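Local coordinates for penicillin-binding protein 2B (Streptococcus pneumoniae, PDB 2WAD), which probably forms peptide cross-links between adjacent glycan strands of cell-wall peptidoglycan, as a transpeptidase of the elongasome, and binds penicillin, at residues M456-T459 and N463-V466; G476-T481 and A510-N515. One frame throughout, in Å; residues are numbered along the deposited sequence.

Both contacts lie in the transpeptidase domain and follow one another along the chain. Helix 445-455 ends just before Met456. The chain then turns back on itself, and interaction 1 closes this short loop between 456-459 and 463-466, with three residues between its segments. Helix 471-484 comes next. Interaction 2 joins it to helix 509-515 and closes a longer loop of 28 residues. The two loops are in series: neither nests in the other or crosses it. The centres of interactions 1 and 2 are about 15 Å apart. They meet directly where Met456 SD packs 3.8 Å from Phe512 CE2, so the surface loop and the buried helix pair are continuous.

Interaction 1 of 2, residues M456-T459 and N463-V466; sequences MGQT and NMFV
Gln458 and Val466 meet at the middle of this contact. The glutamine reaches across the gap and brings its amide to the valine. The two side chains cross obliquely. Gln458 OE1 lies 3.0 Å from Val466 CG1. This is a polar atom against a methyl group, and so short an approach is strained and doubtful in detail. No polar partner for this buried oxygen is found in the model. Val466 CG1 is anti to the backbone N (chi1 -173°), and this places it before the amide. The same methyl also receives Met456, whose CE comes to 4.2 Å from Val466 CG1. The amide oxygen and the thioether methyl reach it from directions about a right angle apart.

Met464 fills the other end. Its chain bends at the last torsion (chi3 -46°), and its CE comes 3.7 Å from Thr459 O and 4.2 Å from Gln458 OE1. Thr459 takes part through its backbone, as its own side chain starts away from Met464.

The turn itself begins with a Schellman motif that ends helix 445-455. Gly457, with positive phi, is its C-prime residue. Gln458 N bonds to Leu453 O, and Gly457 N to Gly454 O. The contact is surface packing, away from the annotated sites. Leu453 of helix 445-455 touches Gln458, Met464 and Val466. Phe415 touches Met464 and Val466 from another loop. Met456 reaches inward to Leu471 and Ala474 of helix 471-484 and to Phe509 and Phe512 of helix 509-515.

Interaction 2 of 2, residues G476-T481 and A510-N515; sequences GKLRST and ANFITN. Unlike the reference sequence in segment 476-481: Gly476 (reference Glu). Unlike the reference sequence in segment 510-515: Phe512 (reference Tyr).
Leu478 swings its CG anti to the backbone N (chi1 -176°), and Phe512 does the same. These torsions bring a leucine methyl and the CE1 atom of the phenyl ring together between two helices. The motif is a helix-helix packing in the transpeptidase domain, a member of the beta-lactamase clan. The short segments run roughly parallel, at a crossing angle of 27°, with their axes 10.8 Å apart at the closest. The spacing is wide, and side chains bridge it.

Leu478 CD2 is the central atom. It lies 4.1 Å from Phe512 CE1, and the approach to the ring is oblique. It is also 4.0 Å from Asn515 CB and 3.9 Å from Asn515 ND2. One methyl thus rests on residues a helical turn apart. Phe512 differs from the reference sequence, which has tyrosine here. Its ring also packs on Leu471, Ala474 and Met475 of helix 471-484, and on Ala452 of helix 445-455. Leu478 also touches Thr392 of helix 389-398.

Arg479 has a different role. Its chain is extended from CG to NE and passes the asparagine at about a right angle. The guanidinium and amide planes are 82° apart, so the two groups do not stack. They have a shared partner instead, Asp521. Arg479 NH2 makes a salt bridge to Asp521 OD1 and also bonds to Pro504 O. Asn515 OD1 accepts a bond from Asp521 N. The loop after helix 509-515 is thereby tied to both helices. An arginine methylene makes the nearest touch to the asparagine: Arg479 CG lies 3.9 Å from Asn515 ND2.

Interaction 1 of 2, residues M456-T459 and N463-V466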
loop_
_atom_site.group_PDB
_atom_site.type_symbol
_atom_site.label_atom_id
_atom_site.label_comp_id
_atom_site.label_asym_id
_atom_site.label_seq_id
_atom_site.Cartn_x
_atom_site.Cartn_y
_atom_site.Cartn_z
ATOM N N MET A 456 -16.372 31.738 -8.959
ATOM C CA MET A 456 -17.782 31.586 -9.278
ATOM C C MET A 456 -18.278 32.806 -10.078
ATOM O O MET A 456 -19.478 33.000 -10.251
ATOM C CB MET A 456 -18.535 31.474 -7.951
ATOM C CG MET A 456 -19.769 30.637 -7.951
ATOM S SD MET A 456 -20.305 30.253 -6.261
ATOM C CE MET A 456 -22.038 30.092 -6.612
ATOM N N GLY A 457 -17.350 33.652 -10.523
ATOM C CA GLY A 457 -17.657 34.837 -11.326
ATOM C C GLY A 457 -18.206 36.050 -10.589
ATOM O O GLY A 457 -18.792 36.940 -11.208
ATOM N N GLN A 458 -18.018 36.124 -9.273
ATOM C CA GLN A 458 -18.629 37.217 -8.512
ATOM C C GLN A 458 -17.642 38.011 -7.654
ATOM O O GLN A 458 -16.555 37.540 -7.329
ATOM C CB GLN A 458 -19.814 36.692 -7.695
ATOM C CG GLN A 458 -20.979 36.215 -8.580
ATOM C CD GLN A 458 -22.141 35.618 -7.809
ATOM O OE1 GLN A 458 -22.011 35.255 -6.646
ATOM N NE2 GLN A 458 -23.291 35.513 -8.459
ATOM N N THR A 459 -18.023 39.224 -7.279
ATOM C CA THR A 459 -17.173 40.098 -6.476
ATOM C C THR A 459 -17.854 40.329 -5.134
ATOM O O THR A 459 -19.057 40.590 -5.112
ATOM C CB THR A 459 -16.963 41.433 -7.211
ATOM O OG1 THR A 459 -16.273 41.165 -8.435
ATOM C CG2 THR A 459 -16.125 42.407 -6.412
ATOM N N ASN A 463 -23.493 41.236 2.601
ATOM C CA ASN A 463 -24.931 41.011 2.604
ATOM C C ASN A 463 -25.465 40.690 1.208
ATOM O O ASN A 463 -26.670 40.734 0.966
ATOM C CB ASN A 463 -25.693 42.219 3.195
ATOM C CG ASN A 463 -25.053 42.776 4.467
ATOM O OD1 ASN A 463 -24.476 42.050 5.277
ATOM N ND2 ASN A 463 -25.134 44.084 4.627
ATOM N N MET A 464 -24.575 40.370 0.281
ATOM C CA MET A 464 -24.998 39.950 -1.048
ATOM C C MET A 464 -25.756 38.617 -1.022
ATOM O O MET A 464 -25.449 37.737 -0.205
ATOM C CB MET A 464 -23.774 39.835 -1.961
ATOM C CG MET A 464 -22.777 38.747 -1.509
ATOM S SD MET A 464 -21.322 38.625 -2.579
ATOM C CE MET A 464 -22.043 38.659 -4.226
ATOM N N PHE A 465 -26.756 38.506 -1.900
ATOM C CA PHE A 465 -27.451 37.254 -2.210
ATOM C C PHE A 465 -26.586 36.605 -3.296
ATOM O O PHE A 465 -26.282 37.227 -4.327
ATOM C CB PHE A 465 -28.863 37.500 -2.784
ATOM C CG PHE A 465 -29.914 37.838 -1.748
ATOM C CD1 PHE A 465 -30.578 36.836 -1.062
ATOM C CD2 PHE A 465 -30.237 39.163 -1.464
ATOM C CE1 PHE A 465 -31.517 37.138 -0.097
ATOM C CE2 PHE A 465 -31.175 39.480 -0.502
ATOM C CZ PHE A 465 -31.826 38.470 0.170
ATOM N N VAL A 466 -26.149 35.372 -3.067
ATOM C CA VAL A 466 -25.259 34.750 -4.041
ATOM C C VAL A 466 -25.985 33.928 -5.107
ATOM O O VAL A 466 -26.789 33.048 -4.790
ATOM C CB VAL A 466 -24.089 33.963 -3.392
ATOM C CG1 VAL A 466 -23.119 33.496 -4.474
ATOM C CG2 VAL A 466 -23.336 34.835 -2.389
#

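Interaction 2 of 2, residues G476-T481 and A510-N515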
loop_
_atom_site.group_PDB
_atom_site.type_symbol
_atom_site.label_atom_id
_atom_site.label_comp_id
_atom_site.label_asym_id
_atom_site.label_seq_id
_atom_site.Cartn_x
_atom_site.Cartn_y
_atom_site.Cartn_z
ATOM N N GLY A 476 -15.911 22.534 -9.537
ATOM C CA GLY A 476 -15.045 21.742 -10.415
ATOM C C GLY A 476 -13.672 22.353 -10.630
ATOM O O GLY A 476 -12.654 21.649 -10.700
ATOM N N LYS A 477 -13.635 23.673 -10.767
ATOM C CA LYS A 477 -12.369 24.359 -10.998
ATOM C C LYS A 477 -11.470 24.348 -9.761
ATOM O O LYS A 477 -10.250 24.215 -9.885
ATOM C CB LYS A 477 -12.609 25.796 -11.437
ATOM C CG LYS A 477 -13.093 25.964 -12.866
ATOM C CD LYS A 477 -13.475 27.421 -13.124
ATOM C CE LYS A 477 -14.108 27.586 -14.509
ATOM N NZ LYS A 477 -14.103 29.008 -14.969
ATOM N N LEU A 478 -12.083 24.531 -8.588
ATOM C CA LEU A 478 -11.384 24.452 -7.312
ATOM C C LEU A 478 -10.795 23.060 -7.125
ATOM O O LEU A 478 -9.592 22.939 -6.868
ATOM C CB LEU A 478 -12.331 24.806 -6.140
ATOM C CG LEU A 478 -11.705 24.859 -4.733
ATOM C CD1 LEU A 478 -10.756 26.080 -4.566
ATOM C CD2 LEU A 478 -12.763 24.869 -3.626
ATOM N N ARG A 479 -11.636 22.024 -7.254
ATOM C CA ARG A 479 -11.206 20.644 -7.048
ATOM C C ARG A 479 -10.181 20.189 -8.086
ATOM O O ARG A 479 -9.332 19.307 -7.842
ATOM C CB ARG A 479 -12.389 19.674 -7.014
ATOM C CG ARG A 479 -13.340 19.792 -5.818
ATOM C CD ARG A 479 -14.463 18.752 -5.905
ATOM N NE ARG A 479 -15.048 18.455 -4.595
ATOM C CZ ARG A 479 -16.277 17.995 -4.387
ATOM N NH1 ARG A 479 -17.092 17.755 -5.418
ATOM N NH2 ARG A 479 -16.696 17.756 -3.149
ATOM N N SER A 480 -10.230 20.824 -9.249
ATOM C CA SER A 480 -9.232 20.530 -10.274
ATOM C C SER A 480 -7.858 21.052 -9.890
ATOM O O SER A 480 -6.848 20.335 -10.004
ATOM C CB SER A 480 -9.699 21.010 -11.662
ATOM O OG SER A 480 -8.611 21.186 -12.553
ATOM N N THR A 481 -7.794 22.306 -9.455
ATOM C CA THR A 481 -6.541 22.778 -8.853
ATOM C C THR A 481 -6.068 21.919 -7.681
ATOM O O THR A 481 -4.908 21.536 -7.628
ATOM C CB THR A 481 -6.645 24.233 -8.369
ATOM O OG1 THR A 481 -7.220 25.026 -9.416
ATOM C CG2 THR A 481 -5.250 24.757 -8.013
ATOM N N ALA A 510 -22.533 26.514 0.516
ATOM C CA ALA A 510 -21.793 26.587 1.776
ATOM C C ALA A 510 -20.626 25.592 1.786
ATOM O O ALA A 510 -19.540 25.911 2.300
ATOM C CB ALA A 510 -22.732 26.392 3.008
ATOM N N ASN A 511 -20.835 24.412 1.199
ATOM C CA ASN A 511 -19.783 23.411 1.058
ATOM C C ASN A 511 -18.600 23.858 0.180
ATOM O O ASN A 511 -17.440 23.630 0.525
ATOM C CB ASN A 511 -20.343 22.102 0.480
ATOM C CG ASN A 511 -21.411 21.442 1.363
ATOM O OD1 ASN A 511 -21.464 21.598 2.601
ATOM N ND2 ASN A 511 -22.266 20.671 0.699
ATOM N N PHE A 512 -18.899 24.457 -0.971
ATOM C CA PHE A 512 -17.897 25.023 -1.863
ATOM C C PHE A 512 -17.028 26.021 -1.106
ATOM O O PHE A 512 -15.803 25.929 -1.141
ATOM C CB PHE A 512 -18.600 25.703 -3.055
ATOM C CG PHE A 512 -17.714 26.621 -3.874
ATOM C CD1 PHE A 512 -16.665 26.127 -4.633
ATOM C CD2 PHE A 512 -17.945 27.988 -3.889
ATOM C CE1 PHE A 512 -15.871 26.971 -5.398
ATOM C CE2 PHE A 512 -17.156 28.835 -4.644
ATOM C CZ PHE A 512 -16.109 28.344 -5.391
ATOM N N ILE A 513 -17.670 26.974 -0.429
ATOM C CA ILE A 513 -16.991 27.966 0.392
ATOM C C ILE A 513 -16.092 27.313 1.459
ATOM O O ILE A 513 -14.914 27.656 1.542
ATOM C CB ILE A 513 -17.996 28.937 1.033
ATOM C CG1 ILE A 513 -18.640 29.830 -0.041
ATOM C CG2 ILE A 513 -17.311 29.794 2.091
ATOM C CD1 ILE A 513 -17.623 30.601 -0.941
ATOM N N THR A 514 -16.611 26.375 2.251
ATOM C CA THR A 514 -15.779 25.706 3.255
ATOM C C THR A 514 -14.646 24.883 2.635
ATOM O O THR A 514 -13.593 24.724 3.262
ATOM C CB THR A 514 -16.567 24.796 4.231
ATOM O OG1 THR A 514 -17.371 23.861 3.492
ATOM C CG2 THR A 514 -17.462 25.641 5.188
ATOM N N ASN A 515 -14.866 24.320 1.447
ATOM C CA ASN A 515 -13.802 23.553 0.780
ATOM C C ASN A 515 -12.593 24.442 0.559
ATOM O O ASN A 515 -11.458 23.987 0.646
ATOM C CB ASN A 515 -14.304 22.939 -0.542
ATOM C CG ASN A 515 -13.605 21.635 -0.893
ATOM O OD1 ASN A 515 -13.131 20.903 -0.022
ATOM N ND2 ASN A 515 -13.583 21.312 -2.185
#